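Acyl-coenzyme A oxidase 1 (Yarrowia lipolytica, PDB 5Y9D) catalyses the FAD-dependent oxidation of saturated acyl-CoAs to (2E)-enoyl-CoAs, passing electrons to oxygen to give hydrogen peroxide in peroxisomal fatty acid beta-oxidation. Local coordinates at residues N133-S138 and K160-C165; S603-T608 and L624-V629. One frame throughout, in Å; residues are numbered along the deposited sequence.

Contact 1 (N133-S138 and K160-C165); sequences NLFIGS and KQFYGC
The backbones of Phe135 and Cys165 come closest here, CA to CA 5.3 Å, where a turn of helix 122-142 rests on the extended loop leading into strand 166-167. The contact joins the N-terminal helical domain to the chain that leads into the beta-sheet middle domain of the acyl-CoA oxidase fold. Phe135 carries it from the helix side. With CG anti to the backbone N (chi1 168°), its ring leaves the helix toward the loop, and Gly164 lies against one face: CA stands 3.9 Å from the Phe135 ring centroid, 17° off the normal, a CH-pi contact. Glycine suits the place because a CB would run into Phe135 CG. The far end of the Phe135 ring meets Phe162, with planes 48° apart, neither stacked nor edge-to-face; Phe135 CZ comes in at the edge of the Phe162 ring, 3.6 Å from CE1. Phe162 in turn stacks on His216, while Phe135 also touches Val218 of strand 216-225. Replacing Phe135 by alanine removes the ring, and the Gly164 methylene and the Phe162 edge would probably be left facing a gap. Cys165 has its CB pointed away from 133-138; its side chain packs on Ile130, an earlier turn of the same helix, and on Cys217. What it offers Phe135 is its carbonyl: Cys165 O sits at the ring edge, 3.3 Å from Phe135 CD1.

Contact 2 (S603-T608 and L624-V629); sequences SIEEDT and LINSLV
Glu605, near the end of helix 589-606, reaches across to three residues of helix 619-637: Ile625, Asn626 and Val629. Glu605 CA is 7.4 Å from Ile625 CA, a separation that the glutamate's length bridges well. The chain runs extended beyond CG (chi2 -173°) and brings the carboxylate up to the second helix, where the packing is tightest. There Asn626 ND2 donates to Glu605 OE2 over 2.9 Å, with an N-H...O angle of 149°. The acceptor lies nearly in the amide plane of Asn626, yet the N-H approaches from above the carboxylate, 46° out of its plane. Val629, coming from the opposite direction to Glu605, sets its CG2 methyl 3.5 Å from the same Glu605 OE2. That atom also forms a salt bridge with Arg359, so one oxygen serves both an amide and a guanidinium group, which probably favours the charged form of the glutamate.

This is helix-to-helix packing within the C-terminal all-helical part of the oxidase, between two long helices with the short helix 608-613 between them in the chain. Branched aliphatic residues suit the seam: Ile625 and Val629 both pack on Leu601, one turn before Glu605 on the first helix.

Away from the carboxylate the contact is looser. Ile625 is the more distant aliphatic neighbour of the glutamate chain, its CG2 4.3 Å from Glu605 CG. On the solvent side Ser627 points away from 603-608, an exposed position where a small polar residue fits, and Glu606, also exposed, takes no part in the contact. Toward the second subunit, Thr608 packs on Gly609 and Asn626 on Gln560 of that neighbouring chain.

In the fold
Contacts 1 and 2 hold different elements and lie on opposite sides of the chain's centre, their own centres about 48 Å apart. Contact 1 is wholly buried, its centre about 21 Å from that of the chain; contact 2, about 27 Å out, is buried except for the partly exposed Glu605. Contact 1 joins a helix to a loop at the meeting of two domains through aromatic rings and a glycine; the side chain of Cys165 lies about 7 Å from a bound FAD. Contact 2 joins two C-terminal helices, away from the annotated sites, and combines aliphatic packing with a carboxylate held by an asparagine and an arginine. Each adjoins the second subunit, contact 1 through Lys160 and Gln161.

Contact 1 (N133-S138 and K160-C165)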
loop_
_atom_site.group_PDB
_atom_site.type_symbol
_atom_site.label_atom_id
_atom_site.label_comp_id
_atom_site.label_asym_id
_atom_site.label_seq_id
_atom_site.Cartn_x
_atom_site.Cartn_y
_atom_site.Cartn_z
ATOM N N ASN A 133 26.646 -6.939 2.610
ATOM C CA ASN A 133 26.079 -7.525 1.354
ATOM C C ASN A 133 26.574 -6.766 0.111
ATOM O O ASN A 133 27.305 -7.312 -0.690
ATOM C CB ASN A 133 24.511 -7.590 1.411
ATOM C CG ASN A 133 23.843 -7.950 0.062
ATOM O OD1 ASN A 133 24.171 -8.960 -0.562
ATOM N ND2 ASN A 133 22.850 -7.143 -0.356
ATOM N N LEU A 134 26.210 -5.496 -0.033
ATOM C CA LEU A 134 26.498 -4.761 -1.262
ATOM C C LEU A 134 27.954 -4.386 -1.446
ATOM O O LEU A 134 28.519 -4.640 -2.487
ATOM C CB LEU A 134 25.637 -3.518 -1.334
ATOM C CG LEU A 134 24.145 -3.843 -1.465
ATOM C CD1 LEU A 134 23.312 -2.573 -1.493
ATOM C CD2 LEU A 134 23.906 -4.657 -2.718
ATOM N N PHE A 135 28.570 -3.814 -0.422
ATOM C CA PHE A 135 29.911 -3.316 -0.568
ATOM C C PHE A 135 30.913 -4.462 -0.631
ATOM O O PHE A 135 31.768 -4.503 -1.522
ATOM C CB PHE A 135 30.285 -2.329 0.547
ATOM C CG PHE A 135 31.727 -2.031 0.583
ATOM C CD1 PHE A 135 32.250 -1.063 -0.230
ATOM C CD2 PHE A 135 32.581 -2.808 1.334
ATOM C CE1 PHE A 135 33.602 -0.809 -0.245
ATOM C CE2 PHE A 135 33.950 -2.571 1.316
ATOM C CZ PHE A 135 34.456 -1.558 0.527
ATOM N N ILE A 136 30.799 -5.382 0.317
ATOM C CA ILE A 136 31.723 -6.512 0.410
ATOM C C ILE A 136 31.554 -7.441 -0.761
ATOM O O ILE A 136 32.555 -7.927 -1.313
ATOM C CB ILE A 136 31.529 -7.265 1.736
ATOM C CG1 ILE A 136 32.184 -6.456 2.853
ATOM C CG2 ILE A 136 32.078 -8.699 1.688
ATOM C CD1 ILE A 136 33.675 -6.320 2.720
ATOM N N GLY A 137 30.301 -7.665 -1.152
ATOM C CA GLY A 137 29.988 -8.583 -2.254
ATOM C C GLY A 137 30.585 -8.093 -3.556
ATOM O O GLY A 137 31.022 -8.895 -4.386
ATOM N N SER A 138 30.612 -6.765 -3.716
ATOM C CA SER A 138 31.184 -6.156 -4.895
ATOM C C SER A 138 32.696 -6.297 -4.904
ATOM O O SER A 138 33.251 -6.511 -5.950
ATOM C CB SER A 138 30.777 -4.682 -5.050
ATOM O OG SER A 138 29.361 -4.516 -5.001
ATOM N N LYS A 160 36.434 -2.755 11.017
ATOM C CA LYS A 160 37.305 -2.070 11.926
ATOM C C LYS A 160 37.956 -0.914 11.214
ATOM O O LYS A 160 38.738 -1.093 10.304
ATOM C CB LYS A 160 38.361 -3.035 12.433
ATOM C CG LYS A 160 37.791 -4.282 13.069
ATOM C CD LYS A 160 38.531 -4.636 14.340
ATOM C CE LYS A 160 37.932 -5.853 15.016
ATOM N NZ LYS A 160 38.001 -5.809 16.502
ATOM N N GLN A 161 37.612 0.281 11.648
ATOM C CA GLN A 161 38.141 1.497 11.084
ATOM C C GLN A 161 37.672 1.624 9.657
ATOM O O GLN A 161 38.251 2.337 8.878
ATOM C CB GLN A 161 39.655 1.485 11.146
ATOM C CG GLN A 161 40.202 1.297 12.539
ATOM C CD GLN A 161 41.490 2.035 12.773
ATOM O OE1 GLN A 161 41.825 2.957 12.060
ATOM N NE2 GLN A 161 42.214 1.629 13.785
ATOM N N PHE A 162 36.642 0.880 9.308
ATOM C CA PHE A 162 36.197 0.797 7.947
ATOM C C PHE A 162 34.704 0.524 7.878
ATOM O O PHE A 162 34.248 -0.451 8.425
ATOM C CB PHE A 162 36.958 -0.346 7.301
ATOM C CG PHE A 162 36.945 -0.322 5.821
ATOM C CD1 PHE A 162 35.793 -0.616 5.133
ATOM C CD2 PHE A 162 38.080 -0.021 5.117
ATOM C CE1 PHE A 162 35.775 -0.600 3.767
ATOM C CE2 PHE A 162 38.068 -0.010 3.747
ATOM C CZ PHE A 162 36.916 -0.299 3.074
ATOM N N TYR A 163 33.953 1.366 7.190
ATOM C CA TYR A 163 32.579 1.050 6.868
ATOM C C TYR A 163 32.274 1.332 5.411
ATOM O O TYR A 163 32.518 2.405 4.940
ATOM C CB TYR A 163 31.595 1.767 7.788
ATOM C CG TYR A 163 30.327 0.991 7.953
ATOM C CD1 TYR A 163 30.219 0.027 8.915
ATOM C CD2 TYR A 163 29.254 1.200 7.121
ATOM C CE1 TYR A 163 29.075 -0.706 9.057
ATOM C CE2 TYR A 163 28.104 0.471 7.254
ATOM C CZ TYR A 163 28.025 -0.475 8.218
ATOM O OH TYR A 163 26.895 -1.212 8.362
ATOM N N GLY A 164 31.702 0.377 4.711
ATOM C CA GLY A 164 31.578 0.472 3.290
ATOM C C GLY A 164 30.179 0.859 2.899
ATOM O O GLY A 164 29.254 0.748 3.702
ATOM N N CYS A 165 30.021 1.330 1.671
ATOM C CA CYS A 165 28.690 1.547 1.087
ATOM C C CYS A 165 28.759 1.358 -0.434
ATOM O O CYS A 165 29.825 1.080 -0.987
ATOM C CB CYS A 165 28.167 2.932 1.437
ATOM S SG CYS A 165 29.042 4.263 0.565
#

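Contact 2 (S603-T608 and L624-V629)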
loop_
_atom_site.group_PDB
_atom_site.type_symbol
_atom_site.label_atom_id
_atom_site.label_comp_id
_atom_site.label_asym_id
_atom_site.label_seq_id
_atom_site.Cartn_x
_atom_site.Cartn_y
_atom_site.Cartn_z
ATOM N N SER A 603 -5.381 -18.703 -8.076
ATOM C CA SER A 603 -4.609 -17.959 -9.089
ATOM C C SER A 603 -5.345 -17.957 -10.417
ATOM O O SER A 603 -5.341 -16.951 -11.120
ATOM C CB SER A 603 -3.218 -18.533 -9.295
ATOM O OG SER A 603 -2.460 -18.477 -8.115
ATOM N N ILE A 604 -6.005 -19.065 -10.754
ATOM C CA ILE A 604 -6.915 -19.040 -11.902
ATOM C C ILE A 604 -7.887 -17.875 -11.700
ATOM O O ILE A 604 -8.143 -17.100 -12.609
ATOM C CB ILE A 604 -7.768 -20.314 -12.062
ATOM C CG1 ILE A 604 -6.934 -21.591 -12.120
ATOM C CG2 ILE A 604 -8.651 -20.210 -13.304
ATOM C CD1 ILE A 604 -5.953 -21.672 -13.250
ATOM N N GLU A 605 -8.417 -17.765 -10.490
ATOM C CA GLU A 605 -9.436 -16.764 -10.168
ATOM C C GLU A 605 -9.065 -15.289 -10.356
ATOM O O GLU A 605 -9.962 -14.462 -10.481
ATOM C CB GLU A 605 -9.877 -16.928 -8.719
ATOM C CG GLU A 605 -11.249 -17.526 -8.537
ATOM C CD GLU A 605 -11.687 -17.496 -7.086
ATOM O OE1 GLU A 605 -11.064 -16.780 -6.254
ATOM O OE2 GLU A 605 -12.669 -18.192 -6.780
ATOM N N GLU A 606 -7.784 -14.937 -10.293
ATOM C CA GLU A 606 -7.372 -13.567 -10.588
ATOM C C GLU A 606 -7.241 -13.422 -12.100
ATOM O O GLU A 606 -7.616 -12.405 -12.670
ATOM C CB GLU A 606 -6.030 -13.224 -9.932
ATOM C CG GLU A 606 -5.947 -13.356 -8.405
ATOM C CD GLU A 606 -4.613 -12.822 -7.833
ATOM O OE1 GLU A 606 -4.652 -11.801 -7.101
ATOM O OE2 GLU A 606 -3.523 -13.403 -8.110
ATOM N N ASP A 607 -6.710 -14.463 -12.741
ATOM C CA ASP A 607 -6.367 -14.448 -14.165
ATOM C C ASP A 607 -7.419 -15.187 -15.009
ATOM O O ASP A 607 -7.073 -15.902 -15.945
ATOM C CB ASP A 607 -5.004 -15.127 -14.389
ATOM C CG ASP A 607 -3.878 -14.533 -13.535
ATOM O OD1 ASP A 607 -3.755 -14.897 -12.333
ATOM O OD2 ASP A 607 -3.078 -13.736 -14.080
ATOM N N THR A 608 -8.699 -15.021 -14.685
ATOM C CA THR A 608 -9.768 -15.758 -15.376
ATOM C C THR A 608 -9.783 -15.413 -16.878
ATOM O O THR A 608 -9.910 -16.299 -17.731
ATOM C CB THR A 608 -11.128 -15.516 -14.668
ATOM O OG1 THR A 608 -11.280 -16.480 -13.615
ATOM C CG2 THR A 608 -12.301 -15.643 -15.587
ATOM N N LEU A 624 -17.642 -23.352 -11.255
ATOM C CA LEU A 624 -17.098 -24.460 -10.506
ATOM C C LEU A 624 -15.810 -24.096 -9.746
ATOM O O LEU A 624 -15.599 -24.599 -8.655
ATOM C CB LEU A 624 -16.846 -25.658 -11.425
ATOM C CG LEU A 624 -17.367 -27.010 -10.917
ATOM C CD1 LEU A 624 -16.790 -28.131 -11.786
ATOM C CD2 LEU A 624 -17.054 -27.249 -9.439
ATOM N N ILE A 625 -14.959 -23.228 -10.315
ATOM C CA ILE A 625 -13.691 -22.836 -9.671
ATOM C C ILE A 625 -13.995 -22.102 -8.383
ATOM O O ILE A 625 -13.400 -22.396 -7.366
ATOM C CB ILE A 625 -12.805 -21.885 -10.527
ATOM C CG1 ILE A 625 -12.487 -22.457 -11.913
ATOM C CG2 ILE A 625 -11.492 -21.590 -9.806
ATOM C CD1 ILE A 625 -12.179 -23.927 -11.904
ATOM N N ASN A 626 -14.918 -21.148 -8.453
ATOM C CA ASN A 626 -15.363 -20.391 -7.297
ATOM C C ASN A 626 -15.805 -21.254 -6.115
ATOM O O ASN A 626 -15.422 -20.972 -4.991
ATOM C CB ASN A 626 -16.498 -19.443 -7.681
ATOM C CG ASN A 626 -16.074 -18.402 -8.701
ATOM O OD1 ASN A 626 -16.762 -18.203 -9.708
ATOM N ND2 ASN A 626 -14.929 -17.739 -8.460
ATOM N N SER A 627 -16.599 -22.292 -6.381
ATOM C CA SER A 627 -17.057 -23.227 -5.351
ATOM C C SER A 627 -15.908 -23.999 -4.715
ATOM O O SER A 627 -15.883 -24.185 -3.487
ATOM C CB SER A 627 -18.041 -24.256 -5.941
ATOM O OG SER A 627 -19.352 -23.745 -6.005
ATOM N N LEU A 628 -15.003 -24.503 -5.560
ATOM C CA LEU A 628 -13.829 -25.225 -5.078
ATOM C C LEU A 628 -12.939 -24.363 -4.142
ATOM O O LEU A 628 -12.481 -24.834 -3.119
ATOM C CB LEU A 628 -13.008 -25.776 -6.261
ATOM C CG LEU A 628 -13.641 -26.891 -7.110
ATOM C CD1 LEU A 628 -12.620 -27.463 -8.084
ATOM C CD2 LEU A 628 -14.223 -28.019 -6.263
ATOM N N VAL A 629 -12.713 -23.109 -4.509
ATOM C CA VAL A 629 -11.994 -22.171 -3.653
ATOM C C VAL A 629 -12.670 -22.088 -2.280
ATOM O O VAL A 629 -12.009 -22.261 -1.249
ATOM C CB VAL A 629 -11.892 -20.780 -4.329
ATOM C CG1 VAL A 629 -11.620 -19.671 -3.319
ATOM C CG2 VAL A 629 -10.832 -20.814 -5.421
#